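Local coordinates for protein inositol-3-phosphate synthase (Caenorhabditis elegans, PDB 1VKO) that belongs to the myo-inositol-1-phosphate synthase family of Rossmann-type enzymes and holds NAD, a potassium ion and pyrophosphate in its model, at residues S462-V465 with D466-Y469; G129-S132 with A133-N136; L261-T264 with A265-M269; I268-S271 with I272-N275. All coordinates share one frame; numbering follows the deposited sequence.

Contact 1 of 4, residues S462-V465 with D466-Y469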
ATOM      1  N   SER A 462      39.121 -10.910  25.494  1.00 31.73           N
ATOM      2  CA  SER A 462      40.459 -10.456  25.094  1.00 31.48           C
ATOM      3  C   SER A 462      41.105 -11.467  24.142  1.00 30.81           C
ATOM      4  O   SER A 462      40.649 -12.588  24.024  1.00 29.25           O
ATOM      5  CB  SER A 462      41.332 -10.231  26.326  1.00 32.46           C
ATOM      6  OG  SER A 462      41.460 -11.432  27.075  1.00 34.07           O
ATOM      7  N   TYR A 463      42.166 -11.063  23.456  1.00 32.54           N
ATOM      8  CA  TYR A 463      42.826 -11.944  22.486  1.00 33.04           C
ATOM      9  C   TYR A 463      44.343 -11.695  22.486  1.00 34.00           C
ATOM     10  O   TYR A 463      44.804 -10.651  22.922  1.00 34.59           O
ATOM     11  CB  TYR A 463      42.228 -11.728  21.079  1.00 32.24           C
ATOM     12  CG  TYR A 463      42.612 -10.403  20.470  1.00 27.84           C
ATOM     13  CD1 TYR A 463      42.080  -9.210  20.957  1.00 21.08           C
ATOM     14  CD2 TYR A 463      43.531 -10.339  19.435  1.00 22.87           C
ATOM     15  CE1 TYR A 463      42.447  -7.997  20.429  1.00 22.15           C
ATOM     16  CE2 TYR A 463      43.905  -9.116  18.884  1.00 24.88           C
ATOM     17  CZ  TYR A 463      43.362  -7.945  19.383  1.00 21.82           C
ATOM     18  OH  TYR A 463      43.731  -6.711  18.851  1.00 23.36           O
ATOM     19  N   LYS A 464      45.127 -12.642  21.999  1.00 36.24           N
ATOM     20  CA  LYS A 464      46.568 -12.463  22.042  1.00 38.65           C
ATOM     21  C   LYS A 464      47.061 -11.513  20.971  1.00 40.35           C
ATOM     22  O   LYS A 464      46.939 -11.781  19.776  1.00 37.82           O
ATOM     23  CB  LYS A 464      47.309 -13.800  21.939  1.00 38.38           C
ATOM     24  CG  LYS A 464      47.915 -14.281  23.251  1.00 39.78           C
ATOM     25  CD  LYS A 464      48.985 -15.338  23.021  1.00 35.08           C
ATOM     26  CE  LYS A 464      49.896 -15.430  24.224  1.00 43.14           C
ATOM     27  NZ  LYS A 464      50.657 -16.713  24.281  1.00 47.03           N
ATOM     28  N   VAL A 465      47.629 -10.395  21.401  1.00 45.61           N
ATOM     29  CA  VAL A 465      48.384  -9.585  20.456  1.00 50.69           C
ATOM     30  C   VAL A 465      49.830 -10.112  20.374  1.00 55.71           C
ATOM     31  O   VAL A 465      50.149 -10.823  19.416  1.00 59.91           O
ATOM     32  CB  VAL A 465      48.247  -8.071  20.688  1.00 50.18           C
ATOM     33  CG1 VAL A 465      49.195  -7.301  19.786  1.00 47.94           C
ATOM     34  CG2 VAL A 465      46.820  -7.650  20.404  1.00 45.54           C
ATOM     35  N   ASP A 466      50.678  -9.841  21.364  1.00 56.61           N
ATOM     36  CA  ASP A 466      52.054 -10.330  21.279  1.00 59.57           C
ATOM     37  C   ASP A 466      52.542 -10.950  22.579  1.00 60.73           C
ATOM     38  O   ASP A 466      53.516 -10.470  23.164  1.00 62.53           O
ATOM     39  CB  ASP A 466      53.015  -9.199  20.825  1.00 60.56           C
ATOM     40  CG  ASP A 466      53.509  -9.369  19.381  1.00 60.18           C
ATOM     41  OD1 ASP A 466      53.827 -10.514  18.988  1.00 61.23           O
ATOM     42  OD2 ASP A 466      53.631  -8.413  18.576  1.00 49.43           O
ATOM     43  N   ASP A 467      51.888 -12.020  23.023  1.00 60.81           N
ATOM     44  CA  ASP A 467      52.210 -12.675  24.318  1.00 62.39           C
ATOM     45  C   ASP A 467      51.489 -12.076  25.543  1.00 61.80           C
ATOM     46  O   ASP A 467      51.486 -12.691  26.624  1.00 63.40           O
ATOM     47  CB  ASP A 467      53.731 -12.775  24.590  1.00 63.54           C
ATOM     48  CG  ASP A 467      54.376 -14.003  23.943  1.00 67.47           C
ATOM     49  OD1 ASP A 467      53.794 -15.117  24.003  1.00 70.00           O
ATOM     50  OD2 ASP A 467      55.480 -13.947  23.358  1.00 68.06           O
ATOM     51  N   GLU A 468      50.900 -10.888  25.380  1.00 59.20           N
ATOM     52  CA  GLU A 468      49.954 -10.353  26.366  1.00 56.95           C
ATOM     53  C   GLU A 468      48.572 -10.301  25.722  1.00 52.87           C
ATOM     54  O   GLU A 468      48.444 -10.278  24.495  1.00 52.14           O
ATOM     55  CB  GLU A 468      50.381  -8.972  26.897  1.00 58.17           C
ATOM     56  CG  GLU A 468      51.740  -8.947  27.614  1.00 65.34           C
ATOM     57  CD  GLU A 468      51.674  -9.173  29.130  1.00 67.63           C
ATOM     58  OE1 GLU A 468      51.420  -8.198  29.877  1.00 66.33           O
ATOM     59  OE2 GLU A 468      51.921 -10.315  29.586  1.00 62.09           O
ATOM     60  N   TYR A 469      47.539 -10.313  26.550  1.00 49.17           N
ATOM     61  CA  TYR A 469      46.179 -10.313  26.047  1.00 46.17           C
ATOM     62  C   TYR A 469      45.642  -8.910  26.003  1.00 45.83           C
ATOM     63  O   TYR A 469      45.884  -8.120  26.925  1.00 46.14           O
ATOM     64  CB  TYR A 469      45.289 -11.201  26.907  1.00 45.48           C
ATOM     65  CG  TYR A 469      45.412 -12.643  26.509  1.00 43.12           C
ATOM     66  CD1 TYR A 469      46.556 -13.381  26.828  1.00 36.71           C
ATOM     67  CD2 TYR A 469      44.407 -13.267  25.782  1.00 40.71           C
ATOM     68  CE1 TYR A 469      46.681 -14.699  26.444  1.00 32.73           C
ATOM     69  CE2 TYR A 469      44.527 -14.584  25.398  1.00 35.63           C
ATOM     70  CZ  TYR A 469      45.662 -15.287  25.732  1.00 36.19           C
ATOM     71  OH  TYR A 469      45.768 -16.593  25.360  1.00 48.86           O
TER
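The carbonyl oxygen of Glu468 accepts the backbone N-H of Val465, with Val465 N and Glu468 O 3.2 Å apart. This bond closes a tight turn between two antiparallel strands, in which Lys464 and Tyr469 form a non-hydrogen-bonded pair. Side chains of such a pair lie on the same face of the sheet, and here they touch. CG of Lys464 sits over one face of the Tyr469 ring, displaced toward its rim, 3.7 Å from the ring centroid, in a CH-pi contact. Lysine suits the place because its aliphatic part can cover an aromatic ring while its charged end travels on. Beyond CG the chain is extended and carries NZ toward the turn, where it makes a salt bridge with Asp467, NZ to OD1 3.5 Å. Between the two backbones, Tyr469 CA makes a CA-H...O contact with Tyr463 O at 3.4 Å. Ser462, small enough to leave room for the ring, places OG 3.7 Å from CD2 of Tyr469. Tyr463 OH is hydrogen-bonded to Gln528 N of the second subunit. The Tyr469 hydroxyl is hydrogen-bonded to Ser67, and Lys69 makes a cation-pi contact with the same ring. Both residues belong to strand 56-71, which pairs with strand 461-464; strand 469-470 lies next to 461-464 as an outermost strand of this antiparallel sheet within the chain.

Contact 2 of 4, residues G129-S132 with A133-N136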
ATOM      1  N   GLY A 129      24.635 -26.262  13.061  1.00 29.95           N
ATOM      2  CA  GLY A 129      24.701 -27.378  12.120  1.00 30.95           C
ATOM      3  C   GLY A 129      23.527 -28.358  12.179  1.00 32.81           C
ATOM      4  O   GLY A 129      22.460 -28.033  12.707  1.00 31.76           O
ATOM      5  N   TYR A 130      23.760 -29.556  11.629  1.00 31.23           N
ATOM      6  CA  TYR A 130      22.801 -30.653  11.518  1.00 29.76           C
ATOM      7  C   TYR A 130      23.223 -31.903  12.322  1.00 29.60           C
ATOM      8  O   TYR A 130      24.388 -32.335  12.269  1.00 27.61           O
ATOM      9  CB  TYR A 130      22.669 -31.040  10.052  1.00 31.13           C
ATOM     10  CG  TYR A 130      21.620 -32.101   9.796  1.00 36.10           C
ATOM     11  CD1 TYR A 130      20.291 -31.752   9.608  1.00 30.13           C
ATOM     12  CD2 TYR A 130      21.962 -33.445   9.718  1.00 37.03           C
ATOM     13  CE1 TYR A 130      19.328 -32.699   9.387  1.00 28.85           C
ATOM     14  CE2 TYR A 130      20.993 -34.410   9.488  1.00 39.04           C
ATOM     15  CZ  TYR A 130      19.677 -34.028   9.325  1.00 36.81           C
ATOM     16  OH  TYR A 130      18.695 -34.972   9.086  1.00 41.11           O
ATOM     17  N   ASP A 131      22.257 -32.466  13.052  1.00 29.92           N
ATOM     18  CA  ASP A 131      22.419 -33.665  13.888  1.00 30.54           C
ATOM     19  C   ASP A 131      21.722 -34.885  13.297  1.00 31.09           C
ATOM     20  O   ASP A 131      20.500 -34.941  13.246  1.00 33.52           O
ATOM     21  CB  ASP A 131      21.822 -33.408  15.270  1.00 30.61           C
ATOM     22  CG  ASP A 131      21.876 -34.629  16.185  1.00 36.80           C
ATOM     23  OD1 ASP A 131      22.874 -35.395  16.163  1.00 39.35           O
ATOM     24  OD2 ASP A 131      20.968 -34.890  16.996  1.00 40.21           O
ATOM     25  N   SER A 132      22.490 -35.884  12.894  1.00 32.03           N
ATOM     26  CA  SER A 132      21.917 -37.075  12.287  1.00 32.83           C
ATOM     27  C   SER A 132      20.991 -37.869  13.189  1.00 31.49           C
ATOM     28  O   SER A 132      19.924 -38.277  12.757  1.00 32.89           O
ATOM     29  CB  SER A 132      23.018 -37.967  11.744  1.00 36.18           C
ATOM     30  OG  SER A 132      23.269 -37.592  10.405  1.00 41.47           O
ATOM     31  N   ALA A 133      21.374 -38.080  14.441  1.00 31.26           N
ATOM     32  CA  ALA A 133      20.528 -38.847  15.357  1.00 30.73           C
ATOM     33  C   ALA A 133      19.107 -38.312  15.371  1.00 31.54           C
ATOM     34  O   ALA A 133      18.177 -39.051  15.080  1.00 33.74           O
ATOM     35  CB  ALA A 133      21.114 -38.889  16.750  1.00 31.07           C
ATOM     36  N   THR A 134      18.928 -37.021  15.645  1.00 31.59           N
ATOM     37  CA  THR A 134      17.575 -36.445  15.717  1.00 28.81           C
ATOM     38  C   THR A 134      17.070 -36.037  14.353  1.00 29.58           C
ATOM     39  O   THR A 134      15.905 -35.667  14.201  1.00 29.63           O
ATOM     40  CB  THR A 134      17.517 -35.269  16.707  1.00 27.42           C
ATOM     41  OG1 THR A 134      18.517 -34.320  16.355  1.00 30.24           O
ATOM     42  CG2 THR A 134      17.980 -35.709  18.115  1.00 28.32           C
ATOM     43  N   GLN A 135      17.932 -36.137  13.340  1.00 31.28           N
ATOM     44  CA  GLN A 135      17.557 -35.779  11.949  1.00 30.66           C
ATOM     45  C   GLN A 135      17.067 -34.332  11.866  1.00 29.37           C
ATOM     46  O   GLN A 135      15.986 -34.059  11.383  1.00 30.54           O
ATOM     47  CB  GLN A 135      16.501 -36.742  11.418  1.00 32.40           C
ATOM     48  CG  GLN A 135      16.957 -38.194  11.455  1.00 35.62           C
ATOM     49  CD  GLN A 135      15.894 -39.180  11.013  1.00 39.38           C
ATOM     50  OE1 GLN A 135      14.702 -38.851  10.914  1.00 27.55           O
ATOM     51  NE2 GLN A 135      16.326 -40.407  10.756  1.00 44.46           N
ATOM     52  N   ASN A 136      17.906 -33.409  12.316  1.00 30.14           N
ATOM     53  CA  ASN A 136      17.492 -32.067  12.691  1.00 29.67           C
ATOM     54  C   ASN A 136      18.598 -31.037  12.514  1.00 27.74           C
ATOM     55  O   ASN A 136      19.763 -31.295  12.844  1.00 26.98           O
ATOM     56  CB  ASN A 136      17.152 -32.087  14.168  1.00 31.14           C
ATOM     57  CG  ASN A 136      15.789 -31.583  14.448  1.00 36.04           C
ATOM     58  OD1 ASN A 136      14.806 -32.264  14.171  1.00 47.97           O
ATOM     59  ND2 ASN A 136      15.701 -30.389  15.017  1.00 38.53           N
TER
HETATM   60  O   HOH W   1      16.347 -34.109   8.309  1.00 31.81           O
HETATM   61  O   HOH W   2      18.974 -41.111  12.692  1.00 37.87           O
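Asp131 and Thr134 meet across a tight hairpin turn, and the aspartate can be followed outward atom by atom. Its CB lies 3.6 Å from Thr134 OG1. CG stands anti to the backbone N (chi1 177°), which swings the carboxylate over the turn. OD1 lies nearest Ala133, 3.5 Å from its N and 4.0 Å from its CB. OD2 receives two bonds from one residue: Thr134 OG1 donates at 2.6 Å on the anti side, and Thr134 N reaches OD2 at 3.2 Å from well above the carboxylate plane. Both donors approach from the same face of that plane. Threonine fits because its hydroxyl and its own amide can serve one oxygen together.

The backbone completes the turn. Asp131 N donates to Asn136 O at 2.8 Å, and Asp131 O accepts Asn136 N at 3.2 Å, with a weak bond from Gln135 N as well. Gln135 and Asn136 thus both face Asp131, a G1 beta bulge, and Gln135 takes positive phi (57°). Tyr130 lies alongside this backbone, its OH 3.2 Å from Gln135 CA, and a water joins OH to Gln135 O. His52 of the second subunit also hydrogen-bonds to OD2 through NE2. An acceptor shared by a hydroxyl, an amide and an imidazole would probably be stabilised as the charged carboxylate, tying the shape of the hairpin to the subunit interface.

Contact 3 of 4, residues L261-T264 with A265-M269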
ATOM      1  N   LEU A 261      39.475  22.476  18.197  1.00 41.81           N
ATOM      2  CA  LEU A 261      38.235  22.267  18.924  1.00 35.48           C
ATOM      3  C   LEU A 261      38.102  20.867  19.473  1.00 33.55           C
ATOM      4  O   LEU A 261      37.962  20.691  20.688  1.00 36.50           O
ATOM      5  CB  LEU A 261      37.040  22.613  18.038  1.00 36.44           C
ATOM      6  CG  LEU A 261      35.612  22.269  18.500  1.00 34.30           C
ATOM      7  CD1 LEU A 261      35.163  23.059  19.723  1.00 20.27           C
ATOM      8  CD2 LEU A 261      34.681  22.485  17.350  1.00 21.86           C
ATOM      9  N   ASN A 262      38.157  19.869  18.596  1.00 31.48           N
ATOM     10  CA  ASN A 262      37.814  18.494  18.972  1.00 30.47           C
ATOM     11  C   ASN A 262      38.401  17.388  18.077  1.00 30.94           C
ATOM     12  O   ASN A 262      37.875  16.272  18.038  1.00 31.41           O
ATOM     13  CB  ASN A 262      36.277  18.361  19.102  1.00 28.29           C
ATOM     14  CG  ASN A 262      35.544  18.690  17.797  1.00 30.88           C
ATOM     15  OD1 ASN A 262      36.130  18.617  16.719  1.00 23.28           O
ATOM     16  ND2 ASN A 262      34.255  19.049  17.895  1.00 22.34           N
ATOM     17  N   ALA A 263      39.498  17.676  17.372  1.00 34.59           N
ATOM     18  CA  ALA A 263      40.176  16.653  16.546  1.00 36.19           C
ATOM     19  C   ALA A 263      41.001  15.687  17.389  1.00 38.91           C
ATOM     20  O   ALA A 263      41.215  14.523  16.985  1.00 41.54           O
ATOM     21  CB  ALA A 263      41.050  17.284  15.468  1.00 36.94           C
ATOM     22  N   THR A 264      41.476  16.152  18.548  1.00 37.66           N
ATOM     23  CA  THR A 264      42.225  15.278  19.449  1.00 36.83           C
ATOM     24  C   THR A 264      41.635  15.306  20.836  1.00 37.26           C
ATOM     25  O   THR A 264      40.845  16.187  21.147  1.00 38.24           O
ATOM     26  CB  THR A 264      43.681  15.715  19.562  1.00 37.05           C
ATOM     27  OG1 THR A 264      43.760  16.807  20.493  1.00 40.85           O
ATOM     28  CG2 THR A 264      44.211  16.259  18.229  1.00 33.29           C
ATOM     29  N   ALA A 265      42.055  14.351  21.667  1.00 37.71           N
ATOM     30  CA  ALA A 265      41.630  14.247  23.068  1.00 38.76           C
ATOM     31  C   ALA A 265      41.963  15.488  23.878  1.00 39.61           C
ATOM     32  O   ALA A 265      41.139  15.974  24.650  1.00 40.39           O
ATOM     33  CB  ALA A 265      42.261  13.026  23.721  1.00 38.59           C
ATOM     34  N   ASP A 266      43.191  15.973  23.713  1.00 40.55           N
ATOM     35  CA  ASP A 266      43.692  17.127  24.443  1.00 41.36           C
ATOM     36  C   ASP A 266      42.972  18.386  24.004  1.00 40.78           C
ATOM     37  O   ASP A 266      42.707  19.268  24.832  1.00 43.36           O
ATOM     38  CB  ASP A 266      45.192  17.275  24.231  1.00 43.40           C
ATOM     39  CG  ASP A 266      45.984  16.081  24.768  1.00 47.08           C
ATOM     40  OD1 ASP A 266      45.618  15.512  25.831  1.00 49.89           O
ATOM     41  OD2 ASP A 266      46.995  15.655  24.180  1.00 46.52           O
ATOM     42  N   GLU A 267      42.646  18.459  22.710  1.00 36.79           N
ATOM     43  CA  GLU A 267      41.775  19.519  22.191  1.00 33.39           C
ATOM     44  C   GLU A 267      40.397  19.509  22.838  1.00 32.91           C
ATOM     45  O   GLU A 267      39.961  20.535  23.327  1.00 33.62           O
ATOM     46  CB  GLU A 267      41.650  19.453  20.670  1.00 30.51           C
ATOM     47  CG  GLU A 267      42.880  19.995  19.980  1.00 26.06           C
ATOM     48  CD  GLU A 267      42.831  19.828  18.479  1.00 42.58           C
ATOM     49  OE1 GLU A 267      41.764  19.426  17.950  1.00 42.61           O
ATOM     50  OE2 GLU A 267      43.858  20.113  17.820  1.00 42.59           O
ATOM     51  N   ILE A 268      39.722  18.361  22.863  1.00 33.03           N
ATOM     52  CA  ILE A 268      38.380  18.311  23.451  1.00 35.79           C
ATOM     53  C   ILE A 268      38.365  18.664  24.944  1.00 36.64           C
ATOM     54  O   ILE A 268      37.445  19.371  25.387  1.00 37.70           O
ATOM     55  CB  ILE A 268      37.587  16.980  23.092  1.00 38.02           C
ATOM     56  CG1 ILE A 268      36.132  17.043  23.565  1.00 41.61           C
ATOM     57  CG2 ILE A 268      38.244  15.724  23.643  1.00 40.54           C
ATOM     58  CD1 ILE A 268      35.195  17.598  22.533  1.00 51.55           C
ATOM     59  N   MET A 269      39.388  18.215  25.694  1.00 35.17           N
ATOM     60  CA  MET A 269      39.530  18.543  27.125  1.00 35.02           C
ATOM     61  C   MET A 269      39.752  20.016  27.318  1.00 34.58           C
ATOM     62  O   MET A 269      39.147  20.624  28.197  1.00 34.09           O
ATOM     63  CB  MET A 269      40.703  17.804  27.793  1.00 35.77           C
ATOM     64  CG  MET A 269      40.563  16.303  27.866  1.00 36.18           C
ATOM     65  SD  MET A 269      38.932  15.794  28.390  1.00 37.10           S
ATOM     66  CE  MET A 269      38.971  16.201  30.142  1.00 35.98           C
TER
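Thr264 and Glu267 form a capping box at the start of helix 265-273, in which each residue's side chain meets the backbone N-H of the other. Thr264 is the N-cap. Its first torsion (chi1 81°) puts OG1 between the backbone N and the carbonyl carbon, facing the opening turn of the helix, where OG1 accepts Glu267 N at 3.0 Å in a nearly straight bond (165°). Threonine suits an N-cap because its short hydroxyl can stand in for the carbonyl that the first turn lacks. Glu267 answers from the helix. CG is anti to its carbonyl carbon (chi1 -77°) and the chain runs extended beyond it, crossing the threonine at about a right angle and carrying the carboxylate back over the loop. There OE1 takes Ala263 N at 2.9 Å, nearly along its own C-O axis, and Thr264 N more weakly at 3.3 Å. The reach of glutamate lets one oxygen serve both amides, and Gly260 N adds a further weak bond. The Thr264 methyl CG2 rests beside the carboxylate, 3.8 Å from Glu267 CD. From the loop before the cap, the Asn262 amide turns the other way, to Asp256 O. Its CB stays behind, where it packs on the tip of Ile268, CD1 lying 3.7 Å from Asn262 CB.

Contact 4 of 4, residues I268-S271 with I272-N275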
ATOM      1  N   ILE A 268      39.722  18.361  22.863  1.00 33.03           N
ATOM      2  CA  ILE A 268      38.380  18.311  23.451  1.00 35.79           C
ATOM      3  C   ILE A 268      38.365  18.664  24.944  1.00 36.64           C
ATOM      4  O   ILE A 268      37.445  19.371  25.387  1.00 37.70           O
ATOM      5  CB  ILE A 268      37.587  16.980  23.092  1.00 38.02           C
ATOM      6  CG1 ILE A 268      36.132  17.043  23.565  1.00 41.61           C
ATOM      7  CG2 ILE A 268      38.244  15.724  23.643  1.00 40.54           C
ATOM      8  CD1 ILE A 268      35.195  17.598  22.533  1.00 51.55           C
ATOM      9  N   MET A 269      39.388  18.215  25.694  1.00 35.17           N
ATOM     10  CA  MET A 269      39.530  18.543  27.125  1.00 35.02           C
ATOM     11  C   MET A 269      39.752  20.016  27.318  1.00 34.58           C
ATOM     12  O   MET A 269      39.147  20.624  28.197  1.00 34.09           O
ATOM     13  CB  MET A 269      40.703  17.804  27.793  1.00 35.77           C
ATOM     14  CG  MET A 269      40.563  16.303  27.866  1.00 36.18           C
ATOM     15  SD  MET A 269      38.932  15.794  28.390  1.00 37.10           S
ATOM     16  CE  MET A 269      38.971  16.201  30.142  1.00 35.98           C
ATOM     17  N   GLU A 270      40.633  20.592  26.507  1.00 35.41           N
ATOM     18  CA  GLU A 270      40.865  22.033  26.581  1.00 36.22           C
ATOM     19  C   GLU A 270      39.596  22.842  26.246  1.00 35.30           C
ATOM     20  O   GLU A 270      39.265  23.772  26.988  1.00 38.28           O
ATOM     21  CB  GLU A 270      42.072  22.461  25.728  1.00 36.51           C
ATOM     22  CG  GLU A 270      42.313  23.976  25.661  1.00 40.77           C
ATOM     23  CD  GLU A 270      42.911  24.597  26.926  1.00 45.41           C
ATOM     24  OE1 GLU A 270      43.021  23.920  27.969  1.00 39.17           O
ATOM     25  OE2 GLU A 270      43.270  25.796  26.879  1.00 51.32           O
ATOM     26  N   SER A 271      38.881  22.491  25.169  1.00 32.41           N
ATOM     27  CA  SER A 271      37.647  23.221  24.812  1.00 31.79           C
ATOM     28  C   SER A 271      36.640  23.246  25.985  1.00 33.69           C
ATOM     29  O   SER A 271      35.943  24.250  26.201  1.00 34.24           O
ATOM     30  CB  SER A 271      36.987  22.658  23.561  1.00 27.99           C
ATOM     31  OG  SER A 271      37.908  22.572  22.489  1.00 29.44           O
ATOM     32  N   ILE A 272      36.581  22.157  26.749  1.00 33.16           N
ATOM     33  CA  ILE A 272      35.715  22.108  27.936  1.00 32.29           C
ATOM     34  C   ILE A 272      36.236  23.035  29.044  1.00 31.89           C
ATOM     35  O   ILE A 272      35.472  23.686  29.755  1.00 29.75           O
ATOM     36  CB  ILE A 272      35.577  20.662  28.446  1.00 31.58           C
ATOM     37  CG1 ILE A 272      34.979  19.765  27.357  1.00 30.97           C
ATOM     38  CG2 ILE A 272      34.740  20.612  29.741  1.00 31.28           C
ATOM     39  CD1 ILE A 272      34.865  18.277  27.739  1.00 21.77           C
ATOM     40  N   ARG A 273      37.550  23.080  29.192  1.00 35.32           N
ATOM     41  CA  ARG A 273      38.164  23.937  30.202  1.00 36.04           C
ATOM     42  C   ARG A 273      37.912  25.427  29.906  1.00 33.30           C
ATOM     43  O   ARG A 273      37.516  26.156  30.793  1.00 33.98           O
ATOM     44  CB  ARG A 273      39.660  23.644  30.320  1.00 36.02           C
ATOM     45  CG  ARG A 273      40.245  23.833  31.749  1.00 41.80           C
ATOM     46  CD  ARG A 273      41.769  23.949  31.757  1.00 46.53           C
ATOM     47  NE  ARG A 273      42.139  24.969  30.783  1.00 42.30           N
ATOM     48  CZ  ARG A 273      42.668  26.138  31.087  1.00 46.89           C
ATOM     49  NH1 ARG A 273      42.965  26.416  32.352  1.00 47.25           N
ATOM     50  NH2 ARG A 273      42.919  27.015  30.120  1.00 36.41           N
ATOM     51  N   VAL A 274      38.108  25.847  28.658  1.00 30.14           N
ATOM     52  CA  VAL A 274      37.942  27.256  28.250  1.00 28.65           C
ATOM     53  C   VAL A 274      36.491  27.623  27.860  1.00 31.63           C
ATOM     54  O   VAL A 274      36.243  28.699  27.333  1.00 31.73           O
ATOM     55  CB  VAL A 274      38.885  27.647  27.059  1.00 25.31           C
ATOM     56  CG1 VAL A 274      40.317  27.379  27.355  1.00 22.89           C
ATOM     57  CG2 VAL A 274      38.488  26.936  25.802  1.00 24.96           C
ATOM     58  N   ASN A 275      35.554  26.703  28.086  1.00 35.45           N
ATOM     59  CA  ASN A 275      34.111  26.937  27.927  1.00 34.82           C
ATOM     60  C   ASN A 275      33.643  27.235  26.507  1.00 35.06           C
ATOM     61  O   ASN A 275      32.718  28.022  26.281  1.00 33.55           O
ATOM     62  CB  ASN A 275      33.624  28.024  28.872  1.00 33.87           C
ATOM     63  CG  ASN A 275      32.333  27.669  29.506  1.00 32.51           C
ATOM     64  OD1 ASN A 275      32.227  26.625  30.152  1.00 32.53           O
ATOM     65  ND2 ASN A 275      31.331  28.530  29.345  1.00 29.72           N
TER
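Glu270 and Arg273 pair on the exposed side of the last turn of helix 265-273. Arg273 NE donates to Glu270 OE1 at 3.1 Å as part of a salt bridge, and NH2 adds a weak bond to OE2 at 3.5 Å. The carboxylate and guanidinium planes are 11° apart, yet NE meets OE1 from above the carboxylate plane, so the two groups are stepped instead of level. Both chains bend to meet: Glu270 at chi2 (75°) and Arg273 at chi3 (51°). A three-residue spacing puts both on nearly the same side of the helix, and long, flexible charged chains can turn their ends together. Val274 contributes CG1, a methyl 3.4 Å from Glu270 OE2, on the flank of the carboxylate.

What sets these groups in place is the backbone. Val274 N gives its hydrogen to Glu270 O at 2.9 Å, and Arg273 N bonds to Met269 O, before Val274 leaves the helical conformation. On the inner side, the branched chain of Ile272 lays CG1 3.2 Å from Ile268 O. Farther out, Ile272 and Met269 pack on Val287 of helix 281-291, while Asn275 ND2 bonds to Asp218 O, just before helix 220-238, and OD1 to Lys220 N, its first residue.

How the contacts relate
Contacts 3 and 4 are successive parts of one element, with centres 8 Å apart: they share Ile268 and Met269 on helix 265-273, contact 3 at its start and contact 4 at its end. Ser271 OG of contact 4 lies 2.6 Å from Leu261 O of contact 3, a probable hydrogen bond joining the helix to the loop before it. Contacts 1 and 2 are hairpin turns of separate antiparallel sheets, 37 Å apart between centres, yet both touch the second subunit. Contact 2 lies across the chain's centre from contacts 3 and 4, 56 and 61 Å away between centres. None of the four includes a residue of the pyrophosphate pocket, which contains Lys373 and Lys414.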